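Local coordinates for protein halogenase (Chondromyces crocatus, PDB 3E1T) that probably uses its bound flavin-adenine dinucleotide to chlorinate an intermediate or product of chondrochloren biosynthesis, as an FAD-dependent halogenase, at residues A[345-348]-A[349-353]; A[374-377]-A[378-382]. All blocks are in the same frame, centred on the assembly; numbering follows the deposited sequence.

Contact 1 of 2, residues A[345-348]-A[349-353]; sequences EEFE and RRYRR
R352 and E348, an i to i+4 pair of helix 340-368, run alongside each other. R352 is extended from CG to NE, which carries NE to E348 OE1 at 3.0 Å and NH2 to that same OE1 at 3.2 Å, so a single carboxylate oxygen takes two donors at the edge of the guanidinium, both from one face of the carboxylate. Separately, a salt-bridge network gathers round E346. R349, at i+3, grips it side-on, NE to E346 OE1 at 3.1 Å and NH2 to E346 OE2 at 2.8 Å. NE of R350, at i+4, lies 3.1 Å from E346 OE2, but the oxygen sits over the guanidinium face and only the charges attract. On another side of the helix, CE1 of F347 touches CD2 of Y351 at 3.5 Å, ring planes 30° apart and hardly overlapping. Beyond these pairs, E348 OE2 accepts from F293 N; R352 NH2 also donates to N290 O, and R352 makes a cation-pi contact with F293. With an alanine at R352, E348 OE1 and N290 O would probably be left without these donors, and F293 without its cation. F347, R350 and Y351 pack on helix 315-333, while R352 meets helix 467-477 and strand 288-290.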
loop_
_atom_site.group_PDB
_atom_site.type_symbol
_atom_site.label_atom_id
_atom_site.label_comp_id
_atom_site.label_asym_id
_atom_site.label_seq_id
_atom_site.Cartn_x
_atom_site.Cartn_y
_atom_site.Cartn_z
ATOM N N GLU A 345 4.989 14.387 -15.306
ATOM C CA GLU A 345 4.478 13.379 -16.229
ATOM C C GLU A 345 5.239 12.065 -16.066
ATOM O O GLU A 345 4.645 10.991 -16.135
ATOM C CB GLU A 345 4.562 13.856 -17.676
ATOM C CG GLU A 345 3.417 14.755 -18.095
ATOM C CD GLU A 345 3.534 15.208 -19.542
ATOM O OE1 GLU A 345 4.687 15.332 -20.045
ATOM O OE2 GLU A 345 2.471 15.444 -20.174
ATOM N N GLU A 346 6.545 12.160 -15.828
ATOM C CA GLU A 346 7.379 10.987 -15.572
ATOM C C GLU A 346 7.016 10.303 -14.258
ATOM O O GLU A 346 6.956 9.076 -14.179
ATOM C CB GLU A 346 8.862 11.367 -15.572
ATOM C CG GLU A 346 9.824 10.166 -15.572
ATOM C CD GLU A 346 9.779 9.347 -16.866
ATOM O OE1 GLU A 346 8.938 9.624 -17.759
ATOM O OE2 GLU A 346 10.584 8.404 -16.987
ATOM N N PHE A 347 6.801 11.112 -13.225
ATOM C CA PHE A 347 6.321 10.643 -11.952
ATOM C C PHE A 347 5.027 9.801 -12.085
ATOM O O PHE A 347 4.990 8.664 -11.631
ATOM C CB PHE A 347 6.089 11.857 -11.043
ATOM C CG PHE A 347 5.001 11.664 -10.022
ATOM C CD1 PHE A 347 5.049 10.612 -9.117
ATOM C CD2 PHE A 347 3.940 12.549 -9.958
ATOM C CE1 PHE A 347 4.061 10.449 -8.163
ATOM C CE2 PHE A 347 2.947 12.392 -9.020
ATOM C CZ PHE A 347 3.010 11.330 -8.106
ATOM N N GLU A 348 3.984 10.370 -12.693
ATOM C CA GLU A 348 2.712 9.669 -12.880
ATOM C C GLU A 348 2.857 8.392 -13.723
ATOM O O GLU A 348 2.287 7.345 -13.387
ATOM C CB GLU A 348 1.641 10.603 -13.458
ATOM C CG GLU A 348 0.232 9.977 -13.435
ATOM C CD GLU A 348 -0.902 10.969 -13.482
ATOM O OE1 GLU A 348 -1.961 10.615 -14.055
ATOM O OE2 GLU A 348 -0.774 12.073 -12.905
ATOM N N ARG A 349 3.650 8.470 -14.789
ATOM C CA ARG A 349 3.873 7.336 -15.672
ATOM C C ARG A 349 4.487 6.159 -14.907
ATOM O O ARG A 349 3.961 5.062 -14.945
ATOM C CB ARG A 349 4.774 7.751 -16.840
ATOM C CG ARG A 349 4.899 6.704 -17.927
ATOM C CD ARG A 349 5.979 7.097 -18.956
ATOM N NE ARG A 349 7.328 7.079 -18.381
ATOM C CZ ARG A 349 8.119 6.003 -18.341
ATOM N NH1 ARG A 349 7.701 4.835 -18.832
ATOM N NH2 ARG A 349 9.328 6.093 -17.804
ATOM N N ARG A 350 5.584 6.414 -14.198
ATOM C CA ARG A 350 6.269 5.422 -13.375
ATOM C C ARG A 350 5.394 4.854 -12.251
ATOM O O ARG A 350 5.409 3.649 -11.990
ATOM C CB ARG A 350 7.507 6.056 -12.753
ATOM C CG ARG A 350 8.843 5.563 -13.243
ATOM C CD ARG A 350 9.261 6.222 -14.518
ATOM N NE ARG A 350 10.701 6.458 -14.523
ATOM C CZ ARG A 350 11.626 5.577 -14.891
ATOM N NH1 ARG A 350 11.294 4.353 -15.305
ATOM N NH2 ARG A 350 12.897 5.931 -14.847
ATOM N N TYR A 351 4.660 5.737 -11.576
ATOM C CA TYR A 351 3.789 5.364 -10.462
ATOM C C TYR A 351 2.644 4.449 -10.939
ATOM O O TYR A 351 2.362 3.421 -10.313
ATOM C CB TYR A 351 3.248 6.640 -9.801
ATOM C CG TYR A 351 2.543 6.502 -8.434
ATOM C CD1 TYR A 351 2.512 5.300 -7.721
ATOM C CD2 TYR A 351 1.948 7.616 -7.851
ATOM C CE1 TYR A 351 1.876 5.213 -6.469
ATOM C CE2 TYR A 351 1.297 7.540 -6.608
ATOM C CZ TYR A 351 1.278 6.343 -5.920
ATOM O OH TYR A 351 0.652 6.292 -4.690
ATOM N N ARG A 352 1.987 4.836 -12.026
ATOM C CA ARG A 352 0.905 4.049 -12.616
ATOM C C ARG A 352 1.425 2.683 -13.098
ATOM O O ARG A 352 0.705 1.686 -13.044
ATOM C CB ARG A 352 0.260 4.801 -13.788
ATOM C CG ARG A 352 -0.643 5.947 -13.370
ATOM C CD ARG A 352 -1.442 6.578 -14.530
ATOM N NE ARG A 352 -2.261 7.664 -13.997
ATOM C CZ ARG A 352 -3.415 7.502 -13.351
ATOM N NH1 ARG A 352 -3.946 6.291 -13.204
ATOM N NH2 ARG A 352 -4.058 8.560 -12.865
ATOM N N ARG A 353 2.673 2.647 -13.560
ATOM C CA ARG A 353 3.288 1.397 -14.003
ATOM C C ARG A 353 3.436 0.420 -12.845
ATOM O O ARG A 353 3.078 -0.750 -12.988
ATOM C CB ARG A 353 4.636 1.640 -14.680
ATOM C CG ARG A 353 4.482 2.139 -16.082
ATOM C CD ARG A 353 5.751 2.767 -16.643
ATOM N NE ARG A 353 6.730 1.783 -17.101
ATOM C CZ ARG A 353 6.645 1.089 -18.236
ATOM N NH1 ARG A 353 5.603 1.227 -19.046
ATOM N NH2 ARG A 353 7.601 0.233 -18.560
#

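Contact 2 of 2, residues A[374-377]-A[378-382]; sequences SYFW and SARKI
F376 and R380 form a cation-pi stack where the short helix 375-378, N-capped by S374, runs out into loop. The guanidinium of R380 lies flat over one face of the F376 ring, planes 9° apart and CZ of R380 4.0 Å from the ring centroid, while CD of R380 makes a CH-pi contact with the same ring. Two torsions set this up: F376 carries CG anti to its own N (chi1 179°), and R380 is extended from CG to NE, which lays the arginine chain across the ring. NH1 of R380 then donates to F376 O at 3.0 Å, in the carbonyl plane and on a lone pair, fixing the rotation of the guanidinium. At the start of the helix, S374 OG accepts from W377 N in an almost straight bond, and it is also bonded to Q216 O. S378 holds OG between its backbone N and carbonyl carbon, which leaves the hydroxyl close to both S374 O and Y375 O. W377 sends its indole NE1 to F215 O and meets W83 edge-to-face. K381 bends at chi2 and chi4, folding NZ back to W377 O and R380 O, with Y366 O as a further acceptor. W377 O receives two donors from opposite faces of its plane, K381 NZ at 2.8 Å and R380 N at 3.0 Å.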
loop_
_atom_site.group_PDB
_atom_site.type_symbol
_atom_site.label_atom_id
_atom_site.label_comp_id
_atom_site.label_asym_id
_atom_site.label_seq_id
_atom_site.Cartn_x
_atom_site.Cartn_y
_atom_site.Cartn_z
ATOM N N SER A 374 -17.650 -21.003 -2.517
ATOM C CA SER A 374 -17.474 -19.693 -1.905
ATOM C C SER A 374 -18.064 -18.598 -2.779
ATOM O O SER A 374 -17.680 -18.452 -3.933
ATOM C CB SER A 374 -15.989 -19.390 -1.667
ATOM O OG SER A 374 -15.830 -18.081 -1.141
ATOM N N TYR A 375 -18.989 -17.825 -2.219
ATOM C CA TYR A 375 -19.493 -16.653 -2.920
ATOM C C TYR A 375 -18.368 -15.624 -3.128
ATOM O O TYR A 375 -18.232 -15.096 -4.222
ATOM C CB TYR A 375 -20.726 -16.045 -2.229
ATOM C CG TYR A 375 -21.061 -14.633 -2.685
ATOM C CD1 TYR A 375 -21.276 -14.332 -4.035
ATOM C CD2 TYR A 375 -21.139 -13.594 -1.760
ATOM C CE1 TYR A 375 -21.559 -13.025 -4.452
ATOM C CE2 TYR A 375 -21.430 -12.296 -2.159
ATOM C CZ TYR A 375 -21.639 -12.014 -3.506
ATOM O OH TYR A 375 -21.925 -10.703 -3.877
ATOM N N PHE A 376 -17.556 -15.402 -2.095
ATOM C CA PHE A 376 -16.447 -14.433 -2.132
ATOM C C PHE A 376 -15.475 -14.735 -3.280
ATOM O O PHE A 376 -15.223 -13.876 -4.124
ATOM C CB PHE A 376 -15.733 -14.398 -0.763
ATOM C CG PHE A 376 -14.541 -13.448 -0.692
ATOM C CD1 PHE A 376 -14.678 -12.177 -0.127
ATOM C CD2 PHE A 376 -13.279 -13.838 -1.165
ATOM C CE1 PHE A 376 -13.569 -11.300 -0.049
ATOM C CE2 PHE A 376 -12.167 -12.957 -1.095
ATOM C CZ PHE A 376 -12.319 -11.700 -0.533
ATOM N N TRP A 377 -14.948 -15.956 -3.330
ATOM C CA TRP A 377 -13.996 -16.320 -4.385
ATOM C C TRP A 377 -14.613 -16.429 -5.777
ATOM O O TRP A 377 -13.992 -16.020 -6.765
ATOM C CB TRP A 377 -13.200 -17.575 -4.002
ATOM C CG TRP A 377 -12.420 -17.337 -2.773
ATOM C CD1 TRP A 377 -12.740 -17.737 -1.502
ATOM C CD2 TRP A 377 -11.215 -16.571 -2.665
ATOM N NE1 TRP A 377 -11.796 -17.284 -0.618
ATOM C CE2 TRP A 377 -10.849 -16.565 -1.306
ATOM C CE3 TRP A 377 -10.400 -15.904 -3.591
ATOM C CZ2 TRP A 377 -9.694 -15.923 -0.841
ATOM C CZ3 TRP A 377 -9.260 -15.261 -3.124
ATOM C CH2 TRP A 377 -8.926 -15.268 -1.761
ATOM N N SER A 378 -15.841 -16.943 -5.868
ATOM C CA SER A 378 -16.503 -17.053 -7.179
ATOM C C SER A 378 -16.728 -15.686 -7.846
ATOM O O SER A 378 -16.714 -15.582 -9.066
ATOM C CB SER A 378 -17.829 -17.803 -7.071
ATOM O OG SER A 378 -18.792 -17.004 -6.389
ATOM N N ALA A 379 -16.922 -14.648 -7.037
ATOM C CA ALA A 379 -17.097 -13.285 -7.551
ATOM C C ALA A 379 -15.772 -12.545 -7.802
ATOM O O ALA A 379 -15.776 -11.412 -8.300
ATOM C CB ALA A 379 -17.976 -12.482 -6.605
ATOM N N ARG A 380 -14.655 -13.159 -7.428
ATOM C CA ARG A 380 -13.336 -12.570 -7.653
ATOM C C ARG A 380 -12.508 -13.407 -8.626
ATOM O O ARG A 380 -11.438 -13.937 -8.297
ATOM C CB ARG A 380 -12.634 -12.298 -6.325
ATOM C CG ARG A 380 -13.271 -11.106 -5.594
ATOM C CD ARG A 380 -13.160 -11.228 -4.091
ATOM N NE ARG A 380 -13.852 -10.135 -3.389
ATOM C CZ ARG A 380 -15.160 -10.076 -3.163
ATOM N NH1 ARG A 380 -15.959 -11.051 -3.578
ATOM N NH2 ARG A 380 -15.681 -9.042 -2.508
ATOM N N LYS A 381 -13.037 -13.495 -9.846
ATOM C CA LYS A 381 -12.436 -14.265 -10.931
ATOM C C LYS A 381 -12.190 -13.373 -12.138
ATOM O O LYS A 381 -12.888 -12.383 -12.336
ATOM C CB LYS A 381 -13.334 -15.461 -11.306
ATOM C CG LYS A 381 -13.414 -16.560 -10.226
ATOM C CD LYS A 381 -12.066 -17.256 -9.961
ATOM C CE LYS A 381 -11.969 -17.907 -8.564
ATOM N NZ LYS A 381 -11.459 -16.969 -7.453
ATOM N N ILE A 382 -11.184 -13.723 -12.931
ATOM C CA ILE A 382 -10.888 -12.989 -14.159
ATOM C C ILE A 382 -12.063 -13.121 -15.117
ATOM O O ILE A 382 -12.581 -14.214 -15.319
ATOM C CB ILE A 382 -9.566 -13.458 -14.800
ATOM C CG1 ILE A 382 -8.378 -12.842 -14.040
ATOM C CG2 ILE A 382 -9.514 -13.113 -16.293
ATOM C CD1 ILE A 382 -7.025 -13.448 -14.391
#

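The two contacts follow one another along the chain: contact 1 lies within the long helix 340-368, and contact 2 covers the next, short helix 375-378 with the start of the loop to helix 386-397. Their centres are about 31 Å apart and their nearest atoms about 16 Å, so they do not meet. Helix 340-368 nevertheless links them, because its later residues Y366 and D367 meet the side chains of contact 2. Contact 1 faces helix 315-333, with the side chain of Y351 about 7 Å from the FAD; contact 2 packs beside strand 229-237 of the large mixed sheet, with the side chain of F376 about 12 Å from the cofactor. The helix thus spans from flavin surroundings to sheet.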